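Long-range contacts in putative endo-1,4-beta-xylanase (Bacteroides thetaiotaomicron VPI-5482, PDB 5MSX), which is a family 43 glycoside hydrolase that probably acts as an arabinofuranosidase in the breakdown of the plant pectin rhamnogalacturonan II: residues H21-G26 / N363-M368; V335-E340 / R349-V354; W367-E372 / G449-W454. All coordinates share one frame; numbering follows the deposited sequence.

All three contacts lie on the same side of the chain's centre. Contacts 1 and 3 share W367 and M368, are partly buried and have no exposed touching residue; two S365 atoms from contact 1 and W454 O from contact 3 bind the same calcium ion. Contact 3 is the most apolar, with side chains packed around a strand pair. Contact 2 is a hairpin nearer the surface, where backbone bonds and a lysine-threonine pair prevail. In contact 1 two loops meet through one weak backbone hydrogen bond and close contacts of N23 and F25. The R366-E351 salt bridge ties contacts 1 and 2, and a probable M368 N to F353 O hydrogen bond joins contact 2 to the strand shared by the others.

Contact 1 (H21-G26 / N363-M368); sequences HNNPFG and NGSRWM. With CA (calcium ion), chain T.
The carbonyl oxygen of G26 is approached by two N-H groups, one from each segment. G364 N lies 3.0 Å from G26 O, but the N-H...O angle of 129° marks this hydrogen bond across the contact as weak. The second donor, N23 ND2, belongs to the same loop as the acceptor and stands 3.1 Å from G26 O. The other end of that amide, N23 OD1, accepts from F25 N at 3.1 Å, with the donor 60° out of the carbonyl plane; this is an Asx turn, formed on a type I beta turn from N23 to G26. Held at both ends, the flat amide lies beside S365, with N23 CG 3.7 Å from S365 CB. Next to it F25 CB rests 3.5 Å from G364 O, while the F25 ring extends past the 363-368 segment, with P24 CG over one face, offset toward the rim. G364 O accepts a hydrogen bond from R281, and F25 O is hydrogen-bonded to the hydroxyl of Y289.

Beyond the loop interface, S365 grips the calcium ion with two atoms: its backbone O is 2.4 Å and its OG 2.6 Å from the metal. A chi1 of 65° places OG between the backbone N and the carbonyl carbon, the rotation that brings it to the metal together with the residue's own carbonyl. F357 O, D360 OD1, A362 O, W454 O and E455 OE2 complete seven protein ligands. The loop preceding strand 34-35 is thus packed against the calcium-binding loop of the F5/8 type C domain. Since the N23 amide meets S365 at CB, while S365 OG is bound to the metal, the chemistry places 21-26 in the second shell of the calcium site, touching a ligand residue but supplying no ligand.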
loop_
_atom_site.group_PDB
_atom_site.type_symbol
_atom_site.label_atom_id
_atom_site.label_comp_id
_atom_site.label_asym_id
_atom_site.label_seq_id
_atom_site.Cartn_x
_atom_site.Cartn_y
_atom_site.Cartn_z
ATOM N N HIS C 21 19.473 40.024 32.127
ATOM C CA HIS C 21 18.139 39.923 32.728
ATOM C C HIS C 21 17.806 38.431 32.690
ATOM O O HIS C 21 18.219 37.737 31.769
ATOM C CB HIS C 21 17.077 40.648 31.901
ATOM C CG HIS C 21 17.108 42.141 32.009
ATOM N ND1 HIS C 21 16.104 42.859 32.633
ATOM C CD2 HIS C 21 17.983 43.054 31.524
ATOM C CE1 HIS C 21 16.370 44.150 32.540
ATOM N NE2 HIS C 21 17.509 44.293 31.880
ATOM N N ASN C 22 17.051 37.950 33.666
ATOM C CA ASN C 22 16.749 36.525 33.770
ATOM C C ASN C 22 15.792 36.051 32.628
ATOM O O ASN C 22 14.783 36.711 32.290
ATOM C CB ASN C 22 16.203 36.193 35.166
ATOM C CG ASN C 22 16.002 34.690 35.389
ATOM O OD1 ASN C 22 16.956 33.932 35.468
ATOM N ND2 ASN C 22 14.744 34.264 35.496
ATOM N N ASN C 23 16.182 34.928 32.025
ATOM C CA ASN C 23 15.394 34.179 31.045
ATOM C C ASN C 23 14.961 32.827 31.643
ATOM O O ASN C 23 15.737 31.857 31.601
ATOM C CB ASN C 23 16.216 33.906 29.792
ATOM C CG ASN C 23 15.494 32.981 28.812
ATOM O OD1 ASN C 23 14.263 32.872 28.825
ATOM N ND2 ASN C 23 16.258 32.349 27.937
ATOM N N PRO C 24 13.719 32.751 32.169
ATOM C CA PRO C 24 13.317 31.485 32.806
ATOM C C PRO C 24 12.941 30.355 31.815
ATOM O O PRO C 24 12.682 29.238 32.253
ATOM C CB PRO C 24 12.116 31.876 33.700
ATOM C CG PRO C 24 11.690 33.249 33.288
ATOM C CD PRO C 24 12.716 33.823 32.333
ATOM N N PHE C 25 12.919 30.655 30.516
ATOM C CA PHE C 25 12.555 29.693 29.477
ATOM C C PHE C 25 13.718 29.136 28.663
ATOM O O PHE C 25 13.497 28.319 27.747
ATOM C CB PHE C 25 11.509 30.328 28.577
ATOM C CG PHE C 25 10.403 30.943 29.349
ATOM C CD1 PHE C 25 9.533 30.142 30.071
ATOM C CD2 PHE C 25 10.288 32.315 29.451
ATOM C CE1 PHE C 25 8.538 30.703 30.848
ATOM C CE2 PHE C 25 9.303 32.876 30.231
ATOM C CZ PHE C 25 8.417 32.065 30.918
ATOM N N GLY C 26 14.940 29.545 29.008
ATOM C CA GLY C 26 16.167 28.927 28.510
ATOM C C GLY C 26 16.244 28.816 27.005
ATOM O O GLY C 26 15.845 29.751 26.309
ATOM N N ASN C 363 16.276 30.504 22.256
ATOM C CA ASN C 363 14.937 30.489 21.678
ATOM C C ASN C 363 13.803 30.648 22.682
ATOM O O ASN C 363 12.662 30.802 22.260
ATOM C CB ASN C 363 14.709 29.202 20.901
ATOM C CG ASN C 363 15.531 29.131 19.638
ATOM O OD1 ASN C 363 15.984 30.130 19.148
ATOM N ND2 ASN C 363 15.706 27.936 19.103
ATOM N N GLY C 364 14.101 30.585 23.981
ATOM C CA GLY C 364 13.123 30.845 25.017
ATOM C C GLY C 364 12.907 32.308 25.345
ATOM O O GLY C 364 11.947 32.637 26.029
ATOM N N SER C 365 13.794 33.189 24.866
ATOM C CA SER C 365 13.661 34.611 25.135
ATOM C C SER C 365 13.397 35.446 23.884
ATOM O O SER C 365 13.858 35.111 22.781
ATOM C CB SER C 365 14.915 35.114 25.802
ATOM O OG SER C 365 16.034 35.023 24.952
ATOM N N ARG C 366 12.684 36.550 24.078
ATOM C CA ARG C 366 12.314 37.434 22.993
ATOM C C ARG C 366 12.277 38.892 23.436
ATOM O O ARG C 366 11.892 39.200 24.582
ATOM C CB ARG C 366 10.917 37.060 22.473
ATOM C CG ARG C 366 9.937 36.826 23.600
ATOM C CD ARG C 366 8.579 36.451 23.095
ATOM N NE ARG C 366 7.737 36.204 24.243
ATOM C CZ ARG C 366 6.419 36.212 24.240
ATOM N NH1 ARG C 366 5.751 36.413 23.128
ATOM N NH2 ARG C 366 5.774 35.998 25.367
ATOM N N TRP C 367 12.646 39.775 22.505
ATOM C CA TRP C 367 12.252 41.199 22.574
ATOM C C TRP C 367 10.810 41.287 22.169
ATOM O O TRP C 367 10.378 40.571 21.262
ATOM C CB TRP C 367 13.099 42.074 21.647
ATOM C CG TRP C 367 12.546 43.465 21.409
ATOM C CD1 TRP C 367 12.430 44.465 22.328
ATOM C CD2 TRP C 367 12.035 43.989 20.182
ATOM N NE1 TRP C 367 11.874 45.583 21.756
ATOM C CE2 TRP C 367 11.638 45.332 20.435
ATOM C CE3 TRP C 367 11.906 43.475 18.877
ATOM C CZ2 TRP C 367 11.090 46.169 19.437
ATOM C CZ3 TRP C 367 11.341 44.316 17.864
ATOM C CH2 TRP C 367 10.938 45.646 18.167
ATOM N N MET C 368 10.055 42.147 22.842
ATOM C CA MET C 368 8.733 42.552 22.399
ATOM C C MET C 368 8.577 44.063 22.584
ATOM O O MET C 368 8.867 44.604 23.664
ATOM C CB MET C 368 7.637 41.844 23.198
ATOM C CG MET C 368 7.564 40.331 22.992
ATOM S SD MET C 368 6.801 39.912 21.428
ATOM C CE MET C 368 5.105 40.380 21.683
HETATM CA CA CA T . 16.246 35.143 22.363
#

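Contact 2 (V335-E340 / R349-V354); sequences VPLKIE and RTEYFV
L337 and E351 form an antiparallel hydrogen-bonded pair: L337 N to E351 O and E351 N to L337 O are both 2.9 Å, with N-H...O angles of 167° and 160°. I339 N adds a further bond to R349 O, and a water bridges I339 O to R349 N. On the face carrying K338 and T350, the lysine chain bends at chi2 (-58°) and brings its end over the T350 side chain, which it crosses obliquely, so that NZ bonds T350 OG1 at 2.9 Å. The charged ends of R349 and E351 turn to partners beyond the hairpin: R349 pairs with E278, and E351 with R281 and R366.

Apolar packing continues past the paired strands. P336 CG lies 3.6 Å from Y352 CD1, and from the tyrosine's own segment T350 CG2 sits over one face of its ring, offset toward the rim. At the edge of the F353 ring, V335 O lies in the ring plane, 3.4 Å from F353 CD2, while L337 CB touches F353 CE2 at 3.8 Å. Strands 337-339 and 349-351, with axes 4.8 Å apart at closest approach, make the two-stranded antiparallel sheet typical of a beta hairpin.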
loop_
_atom_site.group_PDB
_atom_site.type_symbol
_atom_site.label_atom_id
_atom_site.label_comp_id
_atom_site.label_asym_id
_atom_site.label_seq_id
_atom_site.Cartn_x
_atom_site.Cartn_y
_atom_site.Cartn_z
ATOM N N VAL C 335 6.299 45.910 29.036
ATOM C CA VAL C 335 6.397 45.720 30.497
ATOM C C VAL C 335 6.453 44.205 30.866
ATOM O O VAL C 335 5.854 43.398 30.161
ATOM C CB VAL C 335 5.196 46.445 31.182
ATOM C CG1 VAL C 335 3.861 45.751 30.881
ATOM C CG2 VAL C 335 5.401 46.576 32.677
ATOM N N PRO C 336 7.160 43.826 31.956
ATOM C CA PRO C 336 7.256 42.403 32.308
ATOM C C PRO C 336 5.909 41.717 32.512
ATOM O O PRO C 336 4.930 42.352 32.959
ATOM C CB PRO C 336 8.040 42.401 33.623
ATOM C CG PRO C 336 8.805 43.681 33.616
ATOM C CD PRO C 336 7.953 44.661 32.892
ATOM N N LEU C 337 5.864 40.433 32.158
ATOM C CA LEU C 337 4.644 39.616 32.274
ATOM C C LEU C 337 4.806 38.791 33.524
ATOM O O LEU C 337 5.744 37.995 33.624
ATOM C CB LEU C 337 4.519 38.691 31.048
ATOM C CG LEU C 337 3.431 37.614 31.009
ATOM C CD1 LEU C 337 2.047 38.243 31.074
ATOM C CD2 LEU C 337 3.581 36.766 29.754
ATOM N N LYS C 338 3.893 38.976 34.461
ATOM C CA LYS C 338 3.862 38.241 35.698
ATOM C C LYS C 338 2.917 37.072 35.412
ATOM O O LYS C 338 1.708 37.267 35.289
ATOM C CB LYS C 338 3.349 39.146 36.847
ATOM C CG LYS C 338 4.236 40.362 37.158
ATOM C CD LYS C 338 5.654 39.896 37.510
ATOM C CE LYS C 338 6.605 40.918 38.135
ATOM N NZ LYS C 338 7.716 40.213 38.882
ATOM N N ILE C 339 3.474 35.870 35.246
ATOM C CA ILE C 339 2.688 34.733 34.752
ATOM C C ILE C 339 1.877 34.100 35.904
ATOM O O ILE C 339 2.418 33.725 36.947
ATOM C CB ILE C 339 3.583 33.707 34.039
ATOM C CG1 ILE C 339 4.326 34.385 32.864
ATOM C CG2 ILE C 339 2.765 32.524 33.540
ATOM C CD1 ILE C 339 5.588 33.692 32.469
ATOM N N GLU C 340 0.580 33.992 35.679
ATOM C CA GLU C 340 -0.337 33.422 36.651
ATOM C C GLU C 340 -0.246 31.892 36.563
ATOM O O GLU C 340 -0.329 31.331 35.471
ATOM C CB GLU C 340 -1.770 33.909 36.362
ATOM C CG GLU C 340 -2.573 34.284 37.591
ATOM C CD GLU C 340 -1.926 35.409 38.401
ATOM O OE1 GLU C 340 -1.653 36.497 37.861
ATOM O OE2 GLU C 340 -1.686 35.203 39.598
ATOM N N ARG C 349 6.534 32.877 37.854
ATOM C CA ARG C 349 7.585 33.340 36.987
ATOM C C ARG C 349 7.246 34.665 36.367
ATOM O O ARG C 349 6.089 35.038 36.242
ATOM C CB ARG C 349 7.843 32.295 35.880
ATOM C CG ARG C 349 8.262 30.959 36.467
ATOM C CD ARG C 349 8.888 30.035 35.440
ATOM N NE ARG C 349 7.916 29.476 34.518
ATOM C CZ ARG C 349 8.140 28.396 33.763
ATOM N NH1 ARG C 349 9.322 27.747 33.811
ATOM N NH2 ARG C 349 7.173 27.954 32.952
ATOM N N THR C 350 8.292 35.344 35.925
ATOM C CA THR C 350 8.188 36.623 35.240
ATOM C C THR C 350 8.989 36.549 33.943
ATOM O O THR C 350 10.110 36.040 33.939
ATOM C CB THR C 350 8.738 37.747 36.149
ATOM O OG1 THR C 350 7.921 37.811 37.327
ATOM C CG2 THR C 350 8.691 39.099 35.441
ATOM N N GLU C 351 8.392 37.013 32.847
ATOM C CA GLU C 351 9.083 37.142 31.570
ATOM C C GLU C 351 9.365 38.617 31.299
ATOM O O GLU C 351 8.455 39.447 31.402
ATOM C CB GLU C 351 8.245 36.612 30.418
ATOM C CG GLU C 351 9.054 36.570 29.118
ATOM C CD GLU C 351 8.304 36.002 27.903
ATOM O OE1 GLU C 351 7.075 35.726 27.979
ATOM O OE2 GLU C 351 8.967 35.823 26.832
ATOM N N TYR C 352 10.601 38.911 30.912
ATOM C CA TYR C 352 11.000 40.242 30.480
ATOM C C TYR C 352 11.135 40.226 28.971
ATOM O O TYR C 352 11.238 39.150 28.342
ATOM C CB TYR C 352 12.337 40.632 31.118
ATOM C CG TYR C 352 12.279 40.698 32.629
ATOM C CD1 TYR C 352 11.838 41.858 33.273
ATOM C CD2 TYR C 352 12.652 39.599 33.422
ATOM C CE1 TYR C 352 11.748 41.926 34.659
ATOM C CE2 TYR C 352 12.571 39.658 34.817
ATOM C CZ TYR C 352 12.113 40.819 35.426
ATOM O OH TYR C 352 12.032 40.905 36.795
ATOM N N PHE C 353 11.177 41.428 28.402
ATOM C CA PHE C 353 11.031 41.621 26.957
ATOM C C PHE C 353 12.103 42.523 26.379
ATOM O O PHE C 353 11.876 43.168 25.352
ATOM C CB PHE C 353 9.625 42.134 26.653
ATOM C CG PHE C 353 8.558 41.161 27.025
ATOM C CD1 PHE C 353 8.452 39.935 26.352
ATOM C CD2 PHE C 353 7.670 41.427 28.077
ATOM C CE1 PHE C 353 7.473 39.009 26.697
ATOM C CE2 PHE C 353 6.681 40.497 28.427
ATOM C CZ PHE C 353 6.590 39.280 27.736
ATOM N N VAL C 354 13.279 42.516 27.010
ATOM C CA VAL C 354 14.352 43.435 26.666
ATOM C C VAL C 354 14.998 43.135 25.299
ATOM O O VAL C 354 15.034 41.975 24.884
ATOM C CB VAL C 354 15.426 43.543 27.772
ATOM C CG1 VAL C 354 14.800 44.073 29.075
ATOM C CG2 VAL C 354 16.186 42.242 27.999
HETATM O O HOH W 1 4.092 31.550 36.580
#

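Contact 3 (W367-E372 / G449-W454); sequences WMAAAE and GVPGIW. With CA (calcium ion), chain T.
The W367 indole meets the 449-454 segment with both an edge and a face. I453 CG1 lies in the ring plane at its edge, 3.9 Å from W367 CE3, whereas P451 O stands over one face, 4.1 Å from W367 CZ3 and offset toward the rim. A chi1 of 166° swings W367 CG opposite its own backbone N and carries the six-membered ring at a slant over the partner strand, its CZ3 and CH2 end near P451 O; the indole N-H, at NE1, bonds S332 O. M368 points to the other side of the strand and, bent at chi2 and chi3, folds its thioether over the backbone: SD rests 3.8 Å from G452 CA and CE reaches V450 CG1 at 3.7 Å.

Between the W367 and M368 side chains, on its two faces, runs an antiparallel strand pair of the F5/8 type C domain, whose fold in this family is a jelly-roll beta-sandwich. W367 and I453 exchange both backbone bonds, and their side chains share the face that packs on I379. M368 and G452 are the adjoining non-hydrogen-bonded pair.

Where the pairing ends, P451 is the centre of an inverse gamma turn closed by G452 N and V450 O. Its own carbonyl accepts from A369 N at 3.0 Å in a nearly straight bond (169°), and A369 CB lies 4.0 Å from P451 CB. At the opposite end, the chain turns a corner at W454, whose backbone O coordinates the calcium ion at 2.4 Å.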
loop_
_atom_site.group_PDB
_atom_site.type_symbol
_atom_site.label_atom_id
_atom_site.label_comp_id
_atom_site.label_asym_id
_atom_site.label_seq_id
_atom_site.Cartn_x
_atom_site.Cartn_y
_atom_site.Cartn_z
ATOM N N TRP C 367 12.646 39.775 22.505
ATOM C CA TRP C 367 12.252 41.199 22.574
ATOM C C TRP C 367 10.810 41.287 22.169
ATOM O O TRP C 367 10.378 40.571 21.262
ATOM C CB TRP C 367 13.099 42.074 21.647
ATOM C CG TRP C 367 12.546 43.465 21.409
ATOM C CD1 TRP C 367 12.430 44.465 22.328
ATOM C CD2 TRP C 367 12.035 43.989 20.182
ATOM N NE1 TRP C 367 11.874 45.583 21.756
ATOM C CE2 TRP C 367 11.638 45.332 20.435
ATOM C CE3 TRP C 367 11.906 43.475 18.877
ATOM C CZ2 TRP C 367 11.090 46.169 19.437
ATOM C CZ3 TRP C 367 11.341 44.316 17.864
ATOM C CH2 TRP C 367 10.938 45.646 18.167
ATOM N N MET C 368 10.055 42.147 22.842
ATOM C CA MET C 368 8.733 42.552 22.399
ATOM C C MET C 368 8.577 44.063 22.584
ATOM O O MET C 368 8.867 44.604 23.664
ATOM C CB MET C 368 7.637 41.844 23.198
ATOM C CG MET C 368 7.564 40.331 22.992
ATOM S SD MET C 368 6.801 39.912 21.428
ATOM C CE MET C 368 5.105 40.380 21.683
ATOM N N ALA C 369 8.121 44.739 21.529
ATOM C CA ALA C 369 7.729 46.148 21.600
ATOM C C ALA C 369 6.513 46.311 22.517
ATOM O O ALA C 369 5.688 45.375 22.649
ATOM C CB ALA C 369 7.392 46.669 20.203
ATOM N N ALA C 370 6.381 47.493 23.132
ATOM C CA ALA C 370 5.209 47.787 23.959
ATOM C C ALA C 370 3.931 47.792 23.115
ATOM O O ALA C 370 3.957 48.118 21.921
ATOM C CB ALA C 370 5.370 49.104 24.697
ATOM N N ALA C 371 2.827 47.389 23.741
ATOM C CA ALA C 371 1.508 47.388 23.107
ATOM C C ALA C 371 1.178 48.718 22.408
ATOM O O ALA C 371 0.700 48.690 21.278
ATOM C CB ALA C 371 0.427 47.047 24.134
ATOM N N GLU C 372 1.493 49.848 23.060
ATOM C CA GLU C 372 1.197 51.199 22.548
ATOM C C GLU C 372 2.046 51.580 21.348
ATOM O O GLU C 372 1.690 52.500 20.607
ATOM C CB GLU C 372 1.427 52.258 23.630
ATOM N N GLY C 449 2.486 42.288 11.362
ATOM C CA GLY C 449 2.813 41.139 12.211
ATOM C C GLY C 449 3.166 41.549 13.633
ATOM O O GLY C 449 3.360 42.725 13.935
ATOM N N VAL C 450 3.261 40.561 14.517
ATOM C CA VAL C 450 3.567 40.824 15.921
ATOM C C VAL C 450 4.954 41.439 16.044
ATOM O O VAL C 450 5.905 40.905 15.499
ATOM C CB VAL C 450 3.421 39.562 16.775
ATOM C CG1 VAL C 450 4.017 39.746 18.166
ATOM C CG2 VAL C 450 1.960 39.193 16.837
ATOM N N PRO C 451 5.055 42.599 16.734
ATOM C CA PRO C 451 6.320 43.316 16.767
ATOM C C PRO C 451 7.309 42.780 17.831
ATOM O O PRO C 451 7.502 43.400 18.884
ATOM C CB PRO C 451 5.875 44.768 17.040
ATOM C CG PRO C 451 4.649 44.621 17.876
ATOM C CD PRO C 451 3.964 43.375 17.362
ATOM N N GLY C 452 7.932 41.633 17.541
ATOM C CA GLY C 452 8.865 41.006 18.452
ATOM C C GLY C 452 9.770 40.012 17.779
ATOM O O GLY C 452 9.448 39.523 16.704
ATOM N N ILE C 453 10.900 39.724 18.418
ATOM C CA ILE C 453 11.936 38.877 17.866
ATOM C C ILE C 453 12.478 37.907 18.942
ATOM O O ILE C 453 12.995 38.347 20.007
ATOM C CB ILE C 453 13.118 39.734 17.331
ATOM C CG1 ILE C 453 12.648 40.733 16.258
ATOM C CG2 ILE C 453 14.206 38.844 16.755
ATOM C CD1 ILE C 453 13.783 41.523 15.620
ATOM N N TRP C 454 12.376 36.602 18.643
ATOM C CA TRP C 454 13.082 35.538 19.395
ATOM C C TRP C 454 14.599 35.551 19.177
ATOM O O TRP C 454 15.383 35.501 20.133
ATOM C CB TRP C 454 12.562 34.152 18.982
ATOM C CG TRP C 454 11.133 33.856 19.262
ATOM C CD1 TRP C 454 10.126 33.806 18.363
ATOM C CD2 TRP C 454 10.553 33.542 20.539
ATOM N NE1 TRP C 454 8.945 33.473 18.982
ATOM C CE2 TRP C 454 9.172 33.329 20.326
ATOM C CE3 TRP C 454 11.064 33.451 21.847
ATOM C CZ2 TRP C 454 8.287 33.014 21.372
ATOM C CZ3 TRP C 454 10.204 33.157 22.875
ATOM C CH2 TRP C 454 8.830 32.912 22.633
HETATM CA CA CA T . 16.246 35.143 22.363
#